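Local coordinates for protein putative methyltransferase (PDB 7DMB) that probably transfers a methyl group from S-adenosyl-L-methionine as a trans-acting partner of the polyketide synthase in calbistrin biosynthesis, at residues G159-L163 with V164-L168. Residues are numbered along the deposited sequence; the frame is centred on the assembly and turned at random.
Sequences GRVKL and VKVLL
V161 and K162 meet K165 and V166 where a loop turns into the short helix 163-168. K162 sits at the N-cap position, just before the first turn. The loop follows helix 140-157, which ends in a Schellman motif with G159 as its C-prime residue. The tight side is the first helical turn. The amide of V166 donates to the carbonyl of K162, N to O 3.1 Å, and lies 26° out of the carbonyl plane. The next bond is shorter, from L167 N to L163 O at 2.8 Å, with the donor nearly in line with the C=O. The side chains of L163 and L167 meet at a slant, one turn apart. With chi1 at 180°, L163 CG lies beside its carbonyl carbon, where L167 CD1 meets it at 4.1 Å. Both leucines are buried: L163 also packs on L326 and L327, L167 on L173 of helix 172-181. V166 is buried too and touches N152 of helix 140-157. The other side is looser. K162 and K165 are exposed. K162 CB and K165 CB are 4.2 Å apart. Beyond CB the K162 chain leads away, while K165 keeps contact as far as CD. V161 bridges the two sides, crossing K165 and V166 at about a right angle. Its CG1 reaches V166 CG2 at 4.0 Å, and V161 CG2 meets K165 CD at 3.8 Å.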
ATOM      1  N   GLY A 159       3.120   2.175  25.753  1.00 18.83           N
ATOM      2  CA  GLY A 159       4.519   2.459  25.456  1.00 16.03           C
ATOM      3  C   GLY A 159       5.508   1.393  25.862  1.00 18.92           C
ATOM      4  O   GLY A 159       6.688   1.701  26.051  1.00 22.07           O
ATOM      5  N   ARG A 160       5.067   0.144  26.001  1.00 18.58           N
ATOM      6  CA  ARG A 160       5.960  -0.960  26.322  1.00 15.75           C
ATOM      7  C   ARG A 160       6.422  -1.734  25.093  1.00 18.48           C
ATOM      8  O   ARG A 160       7.458  -2.399  25.156  1.00 11.95           O
ATOM      9  CB  ARG A 160       5.282  -1.923  27.306  1.00 18.25           C
ATOM     10  CG  ARG A 160       5.222  -1.393  28.752  1.00 18.04           C
ATOM     11  CD  ARG A 160       4.778  -2.452  29.735  1.00 15.91           C
ATOM     12  NE  ARG A 160       3.402  -2.874  29.465  1.00 22.68           N
ATOM     13  CZ  ARG A 160       2.316  -2.220  29.878  1.00 19.88           C
ATOM     14  NH1 ARG A 160       2.436  -1.100  30.580  1.00 19.44           N
ATOM     15  NH2 ARG A 160       1.106  -2.682  29.585  1.00 15.63           N
ATOM     16  N   VAL A 161       5.696  -1.665  23.981  1.00 17.55           N
ATOM     17  CA  VAL A 161       6.123  -2.328  22.759  1.00 17.18           C
ATOM     18  C   VAL A 161       5.642  -1.498  21.576  1.00 22.81           C
ATOM     19  O   VAL A 161       4.598  -0.834  21.637  1.00 18.39           O
ATOM     20  CB  VAL A 161       5.630  -3.804  22.693  1.00 14.90           C
ATOM     21  CG1 VAL A 161       4.151  -3.896  22.397  1.00 14.56           C
ATOM     22  CG2 VAL A 161       6.421  -4.602  21.638  1.00 15.70           C
ATOM     23  N   LYS A 162       6.437  -1.509  20.505  1.00 15.66           N
ATOM     24  CA  LYS A 162       6.086  -0.808  19.281  1.00 18.87           C
ATOM     25  C   LYS A 162       5.173  -1.676  18.422  1.00 16.89           C
ATOM     26  O   LYS A 162       5.296  -2.900  18.403  1.00 18.69           O
ATOM     27  CB  LYS A 162       7.347  -0.445  18.490  1.00 25.87           C
ATOM     28  CG  LYS A 162       8.369   0.374  19.266  1.00 22.67           C
ATOM     29  CD  LYS A 162       7.963   1.844  19.320  1.00 29.15           C
ATOM     30  CE  LYS A 162       8.972   2.673  20.092  1.00 24.29           C
ATOM     31  NZ  LYS A 162       8.554   4.084  20.073  1.00 23.32           N
ATOM     32  N   LEU A 163       4.249  -1.024  17.706  1.00 13.65           N
ATOM     33  CA  LEU A 163       3.427  -1.725  16.719  1.00 12.16           C
ATOM     34  C   LEU A 163       4.279  -2.389  15.636  1.00 12.83           C
ATOM     35  O   LEU A 163       4.064  -3.555  15.301  1.00 14.61           O
ATOM     36  CB  LEU A 163       2.438  -0.757  16.068  1.00 11.76           C
ATOM     37  CG  LEU A 163       1.523  -1.373  15.003  1.00 12.87           C
ATOM     38  CD1 LEU A 163       0.591  -2.427  15.619  1.00 12.11           C
ATOM     39  CD2 LEU A 163       0.696  -0.326  14.266  1.00 13.54           C
ATOM     40  N   VAL A 164       5.218  -1.646  15.043  1.00 13.44           N
ATOM     41  CA  VAL A 164       6.007  -2.186  13.935  1.00 15.93           C
ATOM     42  C   VAL A 164       6.734  -3.449  14.362  1.00 15.90           C
ATOM     43  O   VAL A 164       6.775  -4.438  13.619  1.00 12.81           O
ATOM     44  CB  VAL A 164       6.996  -1.131  13.393  1.00 16.59           C
ATOM     45  CG1 VAL A 164       7.889  -1.747  12.306  1.00 15.83           C
ATOM     46  CG2 VAL A 164       6.252   0.062  12.829  1.00 19.15           C
ATOM     47  N   LYS A 165       7.312  -3.440  15.569  1.00 15.38           N
ATOM     48  CA  LYS A 165       7.958  -4.641  16.093  1.00 16.81           C
ATOM     49  C   LYS A 165       6.965  -5.793  16.185  1.00 18.25           C
ATOM     50  O   LYS A 165       7.259  -6.921  15.768  1.00 17.20           O
ATOM     51  CB  LYS A 165       8.564  -4.360  17.465  1.00 19.52           C
ATOM     52  CG  LYS A 165       9.490  -5.464  17.930  1.00 25.48           C
ATOM     53  CD  LYS A 165       9.285  -5.815  19.397  1.00 23.43           C
ATOM     54  CE  LYS A 165      10.116  -7.038  19.757  1.00 29.41           C
ATOM     55  NZ  LYS A 165      10.609  -6.981  21.160  1.00 27.65           N
ATOM     56  N   VAL A 166       5.771  -5.511  16.720  1.00 19.58           N
ATOM     57  CA  VAL A 166       4.709  -6.506  16.785  1.00 14.05           C
ATOM     58  C   VAL A 166       4.433  -7.078  15.401  1.00 12.40           C
ATOM     59  O   VAL A 166       4.309  -8.295  15.230  1.00 15.53           O
ATOM     60  CB  VAL A 166       3.450  -5.887  17.419  1.00 14.37           C
ATOM     61  CG1 VAL A 166       2.198  -6.693  17.047  1.00 12.81           C
ATOM     62  CG2 VAL A 166       3.624  -5.788  18.923  1.00 15.97           C
ATOM     63  N   LEU A 167       4.377  -6.221  14.383  1.00  9.95           N
ATOM     64  CA  LEU A 167       4.053  -6.708  13.049  1.00 12.78           C
ATOM     65  C   LEU A 167       5.248  -7.337  12.339  1.00 14.35           C
ATOM     66  O   LEU A 167       5.055  -8.076  11.372  1.00 12.97           O
ATOM     67  CB  LEU A 167       3.469  -5.576  12.198  1.00 11.00           C
ATOM     68  CG  LEU A 167       2.187  -4.925  12.744  1.00 12.93           C
ATOM     69  CD1 LEU A 167       1.588  -3.905  11.756  1.00 12.48           C
ATOM     70  CD2 LEU A 167       1.170  -5.984  13.098  1.00 10.83           C
ATOM     71  N   LEU A 168       6.471  -7.072  12.806  1.00 20.51           N
ATOM     72  CA  LEU A 168       7.652  -7.630  12.152  1.00 20.44           C
ATOM     73  C   LEU A 168       7.784  -9.121  12.411  1.00 17.23           C
ATOM     74  O   LEU A 168       8.313  -9.845  11.563  1.00 17.24           O
ATOM     75  CB  LEU A 168       8.920  -6.913  12.624  1.00 23.75           C
ATOM     76  CG  LEU A 168       9.235  -5.550  12.002  1.00 23.48           C
ATOM     77  CD1 LEU A 168      10.656  -5.089  12.368  1.00 20.75           C
ATOM     78  CD2 LEU A 168       9.029  -5.584  10.495  1.00 24.10           C
TER